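Local coordinates for protein putative glycosidase ph117-related (PDB 5A7V) that probably acts on beta-linked mannosides as a member of glycoside hydrolase family GH130, and holds mannose in its central pocket, at residues Val51-Lys59 against Val69-Phe77; Phe128-Glu139 against Asp181-Phe189. One frame throughout, in Å; residues are numbered along the deposited sequence. Where two conformers were deposited one is given.

Overall arrangement
Followed from the N terminus, the chain meets its last strand early: Val51 and Ile52 bond to Val370 of strand 369-375, and the loop 51-59 then lies along 69-77. Contact 1 thereby closes the short excursion through strands 60-62 and 67-69 and leads into strand 75-84, at one edge of the first four-stranded sheet of the propeller. That sheet ends at strand 121-122. Contact 2 then opens with the inter-blade loop 128-139 and closes on strand 183-187, so its loop spans the first three strands of the next sheet and the contact itself uses the fourth. The two contacts follow in series, neither nesting nor crossing, with nearest atoms about 7 Å apart; Tyr129 of contact 2 meets Phe60.

Contact 1: residues Val51-Lys59 against Val69-Phe77; sequences VISPIENTK and VAWESNDTF. With SO4 (sulfate ion), chain F.
Glu72 grips segment 51-59 with both its backbone and its side chain. Its carbonyl O takes the N-H of Ile55, with Ile55 N to Glu72 O at 3.0 Å; the donor stands above the carbonyl plane, 40° out of it. From CB the side chain starts between its backbone N and carbonyl carbon (chi1 58°) and runs on extended. CG lies over the centre of the Trp71 ring, 3.7 Å above its plane, and comes within 3.3 Å of Thr58 OG1. CD carries the carboxylate across Thr58, and at the tip OE2 accepts from Thr58 OG1 at 2.7 Å through its anti lone pair. OE1 turns to Arg122 and Tyr92, a salt bridge and a hydrogen bond that tie the loop to the neighbouring strands. Pro54 wedges its ring against the chain beyond: CB sits 3.2 Å from Glu72 O, CG rests 3.4 Å from Asn74 O, and CD meets Thr76 OG1, whose hydroxyl also donates weakly to Ile52 O. Between the two backbones, a water gives its hydrogens to Ile55 O, at 2.8 Å, and Thr58 O while accepting from Glu72 N, beside the direct Ile55-Glu72 bond. The type I turn 70-73, tightened by Ser73 OG donating to Ala70 O, leads into strand 75-84, an outermost strand of the propeller's first four-stranded blade. Ser53 N donates to a sulfate ion, probably from the crystallisation liquor, to which Arg122 is also bonded. This loop-against-turn packing is thus fastened mainly by polar bonds: Glu72 OE2 takes the hydroxyl of Thr58, and OE1 the hydroxyl of Tyr92 and the guanidinium of Arg122, which probably favours the charged carboxylate and fixes its rotation.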
loop_
_atom_site.group_PDB
_atom_site.type_symbol
_atom_site.label_atom_id
_atom_site.label_comp_id
_atom_site.label_asym_id
_atom_site.label_seq_id
_atom_site.Cartn_x
_atom_site.Cartn_y
_atom_site.Cartn_z
ATOM N N VAL A 51 -11.300 -10.812 -4.135
ATOM C CA VAL A 51 -11.202 -11.781 -3.055
ATOM C C VAL A 51 -11.891 -11.307 -1.799
ATOM O O VAL A 51 -12.245 -12.164 -0.992
ATOM C CB VAL A 51 -9.760 -12.246 -2.792
ATOM C CG1 VAL A 51 -9.210 -13.024 -3.976
ATOM C CG2 VAL A 51 -8.856 -11.095 -2.407
ATOM N N ILE A 52 -12.030 -9.996 -1.578
ATOM C CA ILE A 52 -12.761 -9.436 -0.439
ATOM C C ILE A 52 -13.693 -8.333 -0.962
ATOM O O ILE A 52 -13.224 -7.398 -1.602
ATOM C CB ILE A 52 -11.843 -8.930 0.707
ATOM C CG1 ILE A 52 -10.929 -10.078 1.231
ATOM C CG2 ILE A 52 -12.681 -8.296 1.813
ATOM C CD1 ILE A 52 -9.805 -9.696 2.148
ATOM N N SER A 53 -14.991 -8.479 -0.669
ATOM C CA SER A 53 -16.019 -7.535 -1.042
ATOM C C SER A 53 -16.813 -7.113 0.210
ATOM O O SER A 53 -16.818 -7.852 1.219
ATOM C CB SER A 53 -17.006 -8.161 -2.041
ATOM O OG SER A 53 -16.361 -8.529 -3.254
ATOM N N PRO A 54 -17.528 -5.991 0.141
ATOM C CA PRO A 54 -18.360 -5.573 1.257
ATOM C C PRO A 54 -19.395 -6.604 1.692
ATOM O O PRO A 54 -19.859 -7.435 0.878
ATOM C CB PRO A 54 -19.053 -4.312 0.749
ATOM C CG PRO A 54 -18.146 -3.783 -0.265
ATOM C CD PRO A 54 -17.470 -4.959 -0.907
ATOM N N ILE A 55 -19.717 -6.573 2.976
ATOM C CA ILE A 55 -20.793 -7.411 3.540
ATOM C C ILE A 55 -21.709 -6.454 4.278
ATOM O O ILE A 55 -21.298 -5.655 5.098
ATOM C CB ILE A 55 -20.242 -8.494 4.494
ATOM C CG1 ILE A 55 -19.346 -9.481 3.733
ATOM C CG2 ILE A 55 -21.407 -9.269 5.145
ATOM C CD1 ILE A 55 -18.631 -10.473 4.631
ATOM N N GLU A 56 -22.988 -6.590 3.957
ATOM C CA GLU A 56 -24.045 -5.712 4.416
ATOM C C GLU A 56 -24.412 -5.901 5.902
ATOM O O GLU A 56 -24.622 -4.923 6.634
ATOM C CB GLU A 56 -25.285 -5.926 3.511
ATOM C CG GLU A 56 -25.963 -7.334 3.484
ATOM C CD GLU A 56 -25.052 -8.602 3.399
ATOM O OE1 GLU A 56 -24.437 -8.945 2.320
ATOM O OE2 GLU A 56 -24.978 -9.276 4.441
ATOM N N ASN A 57 -24.468 -7.160 6.338
ATOM C CA ASN A 57 -25.102 -7.542 7.610
ATOM C C ASN A 57 -24.210 -7.602 8.835
ATOM O O ASN A 57 -24.722 -7.800 9.924
ATOM C CB ASN A 57 -25.773 -8.930 7.440
ATOM C CG ASN A 57 -24.751 -10.092 7.583
ATOM O OD1 ASN A 57 -24.392 -10.501 8.722
ATOM N ND2 ASN A 57 -24.259 -10.603 6.471
ATOM N N THR A 58 -22.899 -7.482 8.630
ATOM C CA THR A 58 -21.991 -7.608 9.756
ATOM C C THR A 58 -21.911 -6.274 10.499
ATOM O O THR A 58 -21.539 -5.232 9.945
ATOM C CB THR A 58 -20.589 -8.031 9.304
ATOM O OG1 THR A 58 -20.272 -7.334 8.109
ATOM C CG2 THR A 58 -20.536 -9.521 8.987
ATOM N N LYS A 59 -22.242 -6.288 11.764
ATOM C CA LYS A 59 -22.279 -5.067 12.553
ATOM C C LYS A 59 -21.164 -5.109 13.611
ATOM O O LYS A 59 -20.711 -6.178 14.018
ATOM C CB LYS A 59 -23.657 -4.945 13.236
ATOM C CG LYS A 59 -24.877 -5.068 12.336
ATOM C CD LYS A 59 -24.934 -3.927 11.357
ATOM C CE LYS A 59 -26.149 -4.026 10.444
ATOM N NZ LYS A 59 -27.409 -3.725 11.190
ATOM N N VAL A 69 -22.703 -0.269 13.938
ATOM C CA VAL A 69 -22.505 0.222 12.581
ATOM C C VAL A 69 -22.186 -0.940 11.657
ATOM O O VAL A 69 -21.501 -1.889 12.054
ATOM C CB VAL A 69 -21.388 1.285 12.499
ATOM C CG1 VAL A 69 -21.683 2.445 13.399
ATOM C CG2 VAL A 69 -20.031 0.753 12.821
ATOM N N ALA A 70 -22.676 -0.853 10.404
ATOM C CA ALA A 70 -22.350 -1.836 9.381
ATOM C C ALA A 70 -20.984 -1.443 8.770
ATOM O O ALA A 70 -20.870 -0.760 7.730
ATOM C CB ALA A 70 -23.468 -1.940 8.350
ATOM N N TRP A 71 -19.942 -1.847 9.500
ATOM C CA TRP A 71 -18.590 -1.330 9.311
ATOM C C TRP A 71 -17.909 -1.677 7.999
ATOM O O TRP A 71 -16.908 -1.040 7.648
ATOM C CB TRP A 71 -17.721 -1.820 10.493
ATOM C CG TRP A 71 -17.497 -3.306 10.509
ATOM C CD1 TRP A 71 -18.337 -4.261 10.987
ATOM C CD2 TRP A 71 -16.365 -4.007 9.979
ATOM N NE1 TRP A 71 -17.802 -5.509 10.813
ATOM C CE2 TRP A 71 -16.575 -5.385 10.207
ATOM C CE3 TRP A 71 -15.172 -3.596 9.376
ATOM C CZ2 TRP A 71 -15.650 -6.360 9.836
ATOM C CZ3 TRP A 71 -14.263 -4.552 9.007
ATOM C CH2 TRP A 71 -14.483 -5.925 9.250
ATOM N N GLU A 72 -18.407 -2.685 7.291
ATOM C CA GLU A 72 -17.814 -3.082 5.997
ATOM C C GLU A 72 -18.851 -3.178 4.880
ATOM O O GLU A 72 -18.691 -3.955 3.925
ATOM C CB GLU A 72 -17.011 -4.383 6.159
ATOM C CG GLU A 72 -17.838 -5.533 6.690
ATOM C CD GLU A 72 -17.106 -6.862 6.799
ATOM O OE1 GLU A 72 -15.950 -6.940 6.343
ATOM O OE2 GLU A 72 -17.695 -7.837 7.377
ATOM N N SER A 73 -19.883 -2.352 5.016
ATOM C CA SER A 73 -21.010 -2.446 4.136
ATOM C C SER A 73 -20.849 -1.641 2.849
ATOM O O SER A 73 -21.573 -1.914 1.871
ATOM C CB SER A 73 -22.286 -1.991 4.835
ATOM O OG SER A 73 -22.235 -0.621 5.211
ATOM N N ASN A 74 -19.946 -0.669 2.821
ATOM C CA ASN A 74 -19.834 0.210 1.639
ATOM C C ASN A 74 -18.763 -0.267 0.671
ATOM O O ASN A 74 -19.037 -0.528 -0.481
ATOM C CB ASN A 74 -19.606 1.651 2.085
ATOM C CG ASN A 74 -20.486 2.658 1.379
ATOM O OD1 ASN A 74 -21.149 2.389 0.377
ATOM N ND2 ASN A 74 -20.505 3.854 1.935
ATOM N N ASP A 75 -17.521 -0.431 1.172
ATOM C CA ASP A 75 -16.358 -0.658 0.334
ATOM C C ASP A 75 -15.282 -1.340 1.178
ATOM O O ASP A 75 -15.143 -1.013 2.358
ATOM C CB ASP A 75 -15.864 0.686 -0.251
ATOM C CG ASP A 75 -16.835 1.287 -1.283
ATOM O OD1 ASP A 75 -16.907 0.729 -2.427
ATOM O OD2 ASP A 75 -17.522 2.254 -0.872
ATOM N N THR A 76 -14.575 -2.302 0.580
ATOM C CA THR A 76 -13.491 -3.016 1.267
ATOM C C THR A 76 -12.292 -3.027 0.305
ATOM O O THR A 76 -12.379 -3.585 -0.803
ATOM C CB THR A 76 -13.873 -4.461 1.619
ATOM O OG1 THR A 76 -14.362 -5.164 0.476
ATOM C CG2 THR A 76 -14.908 -4.477 2.699
ATOM N N PHE A 77 -11.176 -2.391 0.668
ATOM C CA PHE A 77 -10.130 -2.077 -0.319
ATOM C C PHE A 77 -8.785 -1.921 0.395
ATOM O O PHE A 77 -8.598 -2.463 1.487
ATOM C CB PHE A 77 -10.577 -0.900 -1.254
ATOM C CG PHE A 77 -10.876 0.419 -0.591
ATOM C CD1 PHE A 77 -11.998 0.582 0.220
ATOM C CD2 PHE A 77 -10.073 1.541 -0.820
ATOM C CE1 PHE A 77 -12.312 1.814 0.743
ATOM C CE2 PHE A 77 -10.370 2.777 -0.305
ATOM C CZ PHE A 77 -11.506 2.921 0.494
HETATM S S SO4 F . -16.606 -12.471 0.204
HETATM O O1 SO4 F . -15.877 -12.848 1.463
HETATM O O2 SO4 F . -16.046 -11.201 -0.318
HETATM O O3 SO4 F . -18.052 -12.328 0.513
HETATM O O4 SO4 F . -16.421 -13.535 -0.827
HETATM O O HOH W 1 -20.910 -4.160 7.491
#

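Contact 2: residues Phe128-Glu139 against Asp181-Phe189; sequences FYPDNDTQKKLE and DWTKHGPAF
The contact lies in a beta-propeller, where the loop 128-139 between two successive four-stranded blades folds over strand 183-187, the outermost strand of the second of them. Lys184 reaches out from this strand fully extended beyond CG and places NZ among three oxygens. Asp133 OD2, at 2.8 Å from NZ, and Glu139 OE1, at 2.7 Å, each offer the syn lone pair in a salt-bridge network, while Tyr129 O accepts from the ammonium, which stands above its carbonyl plane. The two carboxylates probably stabilise the charged ammonium; Glu139 OE2 is itself held by Tyr161 and Gln163. The aliphatic part of Lys184 passes the Phe128 ring, with CE 3.7 Å from Phe128 CE1. Phe128, its CG anti to the backbone N (chi1 -169°), also directs its edge at the face of Trp182, planes 66° apart. Gln135, the N-cap of the short helix 136-139, lays CG against Lys184 CB, and the bend at chi2 (-53°) then turns its amide to Gly186, OE1 being 3.3 Å from Gly186 CA; OE1 also accepts a hydrogen bond from Gln163 NE2. Asp133 OD1 meanwhile accepts from Gln135 N in an Asx turn, and Leu138 CD1 rests 3.7 Å from Pro187 CG.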
loop_
_atom_site.group_PDB
_atom_site.type_symbol
_atom_site.label_atom_id
_atom_site.label_comp_id
_atom_site.label_asym_id
_atom_site.label_seq_id
_atom_site.Cartn_x
_atom_site.Cartn_y
_atom_site.Cartn_z
ATOM N N PHE A 128 -8.923 -3.005 14.109
ATOM C CA PHE A 128 -8.213 -1.745 14.316
ATOM C C PHE A 128 -9.145 -0.624 13.883
ATOM O O PHE A 128 -9.723 -0.681 12.781
ATOM C CB PHE A 128 -6.914 -1.734 13.504
ATOM C CG PHE A 128 -5.972 -0.597 13.836
ATOM C CD1 PHE A 128 -5.272 -0.618 15.056
ATOM C CD2 PHE A 128 -5.709 0.429 12.953
ATOM C CE1 PHE A 128 -4.379 0.395 15.368
ATOM C CE2 PHE A 128 -4.818 1.440 13.241
ATOM C CZ PHE A 128 -4.120 1.423 14.457
ATOM N N TYR A 129 -9.323 0.388 14.734
ATOM C CA TYR A 129 -10.374 1.382 14.528
ATOM C C TYR A 129 -10.181 2.569 15.432
ATOM O O TYR A 129 -9.492 2.431 16.502
ATOM C CB TYR A 129 -11.752 0.728 14.780
ATOM C CG TYR A 129 -11.837 -0.242 15.975
ATOM C CD1 TYR A 129 -11.990 0.210 17.283
ATOM C CD2 TYR A 129 -11.668 -1.591 15.784
ATOM C CE1 TYR A 129 -11.984 -0.682 18.356
ATOM C CE2 TYR A 129 -11.699 -2.505 16.831
ATOM C CZ TYR A 129 -11.872 -2.038 18.115
ATOM O OH TYR A 129 -11.924 -2.918 19.181
ATOM N N PRO A 130 -10.824 3.687 15.156
ATOM C CA PRO A 130 -10.764 4.832 16.063
ATOM C C PRO A 130 -11.475 4.514 17.385
ATOM O O PRO A 130 -12.463 3.748 17.415
ATOM C CB PRO A 130 -11.447 5.959 15.294
ATOM C CG PRO A 130 -12.311 5.256 14.296
ATOM C CD PRO A 130 -11.591 4.012 13.930
ATOM N N ASP A 131 -10.901 4.983 18.482
ATOM C CA ASP A 131 -11.391 4.622 19.837
ATOM C C ASP A 131 -11.094 5.756 20.799
ATOM O O ASP A 131 -10.529 6.800 20.419
ATOM C CB ASP A 131 -10.803 3.232 20.216
ATOM C CG ASP A 131 -11.564 2.441 21.302
ATOM O OD1 ASP A 131 -12.338 3.017 22.109
ATOM O OD2 ASP A 131 -11.364 1.182 21.285
ATOM N N ASN A 132 -11.472 5.530 22.071
ATOM C CA ASN A 132 -11.338 6.505 23.143
ATOM C C ASN A 132 -9.907 6.440 23.705
ATOM O O ASN A 132 -9.656 5.964 24.817
ATOM C CB ASN A 132 -12.381 6.208 24.221
ATOM C CG ASN A 132 -13.795 6.173 23.674
ATOM O OD1 ASN A 132 -14.452 5.084 23.496
ATOM N ND2 ASN A 132 -14.267 7.316 23.412
ATOM N N ASP A 133 -8.954 6.884 22.893
ATOM C CA ASP A 133 -7.555 6.605 23.074
ATOM C C ASP A 133 -6.731 7.876 22.808
ATOM O O ASP A 133 -7.289 8.974 22.591
ATOM C CB ASP A 133 -7.157 5.364 22.226
ATOM C CG ASP A 133 -7.263 5.581 20.711
ATOM O OD1 ASP A 133 -7.136 6.734 20.272
ATOM O OD2 ASP A 133 -7.447 4.545 20.040
ATOM N N THR A 134 -5.410 7.737 22.884
ATOM C CA THR A 134 -4.499 8.860 22.746
ATOM C C THR A 134 -4.613 9.552 21.368
ATOM O O THR A 134 -4.169 10.686 21.209
ATOM C CB THR A 134 -3.047 8.396 22.915
ATOM O OG1 THR A 134 -2.810 7.339 21.983
ATOM C CG2 THR A 134 -2.737 7.962 24.311
ATOM N N GLN A 135 -5.156 8.842 20.367
ATOM C CA GLN A 135 -5.194 9.344 18.974
ATOM C C GLN A 135 -6.555 9.899 18.578
ATOM O O GLN A 135 -6.736 10.203 17.376
ATOM C CB GLN A 135 -4.759 8.236 18.002
ATOM C CG GLN A 135 -3.402 7.647 18.353
ATOM C CD GLN A 135 -2.296 8.694 18.518
ATOM O OE1 GLN A 135 -2.060 9.549 17.654
ATOM N NE2 GLN A 135 -1.622 8.640 19.666
ATOM N N LYS A 136 -7.491 10.086 19.491
ATOM C CA LYS A 136 -8.850 10.402 19.088
ATOM C C LYS A 136 -8.945 11.727 18.338
ATOM O O LYS A 136 -9.739 11.816 17.384
ATOM C CB LYS A 136 -9.810 10.342 20.292
ATOM C CG LYS A 136 -9.609 11.365 21.353
ATOM C CD LYS A 136 -10.766 11.286 22.386
ATOM C CE LYS A 136 -10.786 12.456 23.341
ATOM N NZ LYS A 136 -12.154 12.690 23.919
ATOM N N LYS A 137 -8.142 12.732 18.655
ATOM C CA LYS A 137 -8.245 14.015 17.928
ATOM C C LYS A 137 -7.742 13.900 16.480
ATOM O O LYS A 137 -8.103 14.694 15.583
ATOM C CB LYS A 137 -7.465 15.102 18.625
ATOM C CG LYS A 137 -8.076 15.515 19.968
ATOM C CD LYS A 137 -7.401 16.753 20.525
ATOM C CE LYS A 137 -8.057 17.177 21.848
ATOM N NZ LYS A 137 -7.371 18.332 22.480
ATOM N N LEU A 138 -6.928 12.881 16.224
ATOM C CA LEU A 138 -6.315 12.682 14.908
ATOM C C LEU A 138 -7.051 11.653 14.029
ATOM O O LEU A 138 -6.830 11.650 12.807
ATOM C CB LEU A 138 -4.836 12.234 15.085
ATOM C CG LEU A 138 -4.014 13.109 16.025
ATOM C CD1 LEU A 138 -2.582 12.605 16.090
ATOM C CD2 LEU A 138 -4.002 14.578 15.615
ATOM N N GLU A 139 -7.928 10.816 14.622
ATOM C CA GLU A 139 -8.529 9.687 13.891
ATOM C C GLU A 139 -10.061 9.748 13.827
ATOM O O GLU A 139 -10.655 8.850 13.243
ATOM C CB GLU A 139 -8.144 8.362 14.606
ATOM C CG GLU A 139 -6.646 8.057 14.451
ATOM C CD GLU A 139 -6.214 6.801 15.168
ATOM O OE1 GLU A 139 -7.051 6.138 15.817
ATOM O OE2 GLU A 139 -5.001 6.487 15.034
ATOM N N ASP A 181 -3.980 -7.213 18.896
ATOM C CA ASP A 181 -3.798 -6.300 20.016
ATOM C C ASP A 181 -2.779 -5.251 19.589
ATOM O O ASP A 181 -1.594 -5.511 19.612
ATOM C CB ASP A 181 -3.382 -7.136 21.234
ATOM C CG ASP A 181 -4.447 -8.183 21.602
ATOM O OD1 ASP A 181 -5.630 -7.776 21.707
ATOM O OD2 ASP A 181 -4.121 -9.396 21.747
ATOM N N TRP A 182 -3.271 -4.088 19.140
ATOM C CA TRP A 182 -2.433 -3.055 18.540
ATOM C C TRP A 182 -2.195 -1.902 19.515
ATOM O O TRP A 182 -3.140 -1.372 20.120
ATOM C CB TRP A 182 -3.084 -2.506 17.249
ATOM C CG TRP A 182 -3.113 -3.475 16.142
ATOM C CD1 TRP A 182 -4.152 -4.282 15.794
ATOM C CD2 TRP A 182 -2.074 -3.724 15.200
ATOM N NE1 TRP A 182 -3.815 -5.056 14.694
ATOM C CE2 TRP A 182 -2.545 -4.717 14.305
ATOM C CE3 TRP A 182 -0.786 -3.210 15.021
ATOM C CZ2 TRP A 182 -1.759 -5.209 13.260
ATOM C CZ3 TRP A 182 -0.009 -3.692 14.012
ATOM C CH2 TRP A 182 -0.483 -4.715 13.146
ATOM N N THR A 183 -0.946 -1.443 19.577
ATOM C CA THR A 183 -0.614 -0.208 20.312
ATOM C C THR A 183 -0.368 0.907 19.284
ATOM O O THR A 183 0.466 0.716 18.386
ATOM C CB THR A 183 0.590 -0.396 21.239
ATOM O OG1 THR A 183 0.305 -1.433 22.171
ATOM C CG2 THR A 183 0.937 0.920 21.908
ATOM N N LYS A 184 -1.105 2.018 19.449
ATOM C CA LYS A 184 -1.004 3.203 18.578
ATOM C C LYS A 184 0.103 4.096 19.127
ATOM O O LYS A 184 0.069 4.503 20.287
ATOM C CB LYS A 184 -2.331 3.970 18.517
ATOM C CG LYS A 184 -3.430 3.156 17.852
ATOM C CD LYS A 184 -4.747 3.939 17.844
ATOM C CE LYS A 184 -5.878 3.087 17.329
ATOM N NZ LYS A 184 -7.154 3.863 17.344
ATOM N N HIS A 185 1.087 4.388 18.280
ATOM C CA HIS A 185 2.209 5.249 18.665
ATOM C C HIS A 185 2.097 6.678 18.168
ATOM O O HIS A 185 2.905 7.530 18.540
ATOM C CB HIS A 185 3.549 4.637 18.295
ATOM C CG HIS A 185 3.893 3.455 19.130
ATOM N ND1 HIS A 185 4.687 3.575 20.240
ATOM C CD2 HIS A 185 3.537 2.155 19.049
ATOM C CE1 HIS A 185 4.803 2.399 20.814
ATOM N NE2 HIS A 185 4.145 1.514 20.099
ATOM N N GLY A 186 1.093 6.958 17.359
ATOM C CA GLY A 186 0.878 8.298 16.818
ATOM C C GLY A 186 1.650 8.576 15.521
ATOM O O GLY A 186 2.287 7.686 14.946
ATOM N N PRO A 187 1.566 9.828 15.063
ATOM C CA PRO A 187 2.235 10.221 13.815
ATOM C C PRO A 187 3.707 9.831 13.764
ATOM O O PRO A 187 4.477 10.069 14.731
ATOM C CB PRO A 187 2.006 11.737 13.773
ATOM C CG PRO A 187 0.724 11.948 14.532
ATOM C CD PRO A 187 0.782 10.936 15.662
ATOM N N ALA A 188 4.127 9.274 12.648
ATOM C CA ALA A 188 5.517 8.889 12.428
ATOM C C ALA A 188 6.465 10.053 12.583
ATOM O O ALA A 188 7.605 9.850 13.049
ATOM C CB ALA A 188 5.656 8.313 11.023
ATOM N N PHE A 189 6.013 11.254 12.227
ATOM C CA PHE A 189 6.881 12.436 12.203
ATOM C C PHE A 189 6.530 13.429 13.319
ATOM O O PHE A 189 6.863 14.619 13.254
ATOM C CB PHE A 189 6.843 13.108 10.839
ATOM C CG PHE A 189 7.080 12.161 9.706
ATOM C CD1 PHE A 189 8.115 11.257 9.721
ATOM C CD2 PHE A 189 6.220 12.151 8.598
ATOM C CE1 PHE A 189 8.312 10.352 8.674
ATOM C CE2 PHE A 189 6.434 11.280 7.559
ATOM C CZ PHE A 189 7.482 10.391 7.568
HETATM O O HOH W 2 -0.839 5.865 22.612
#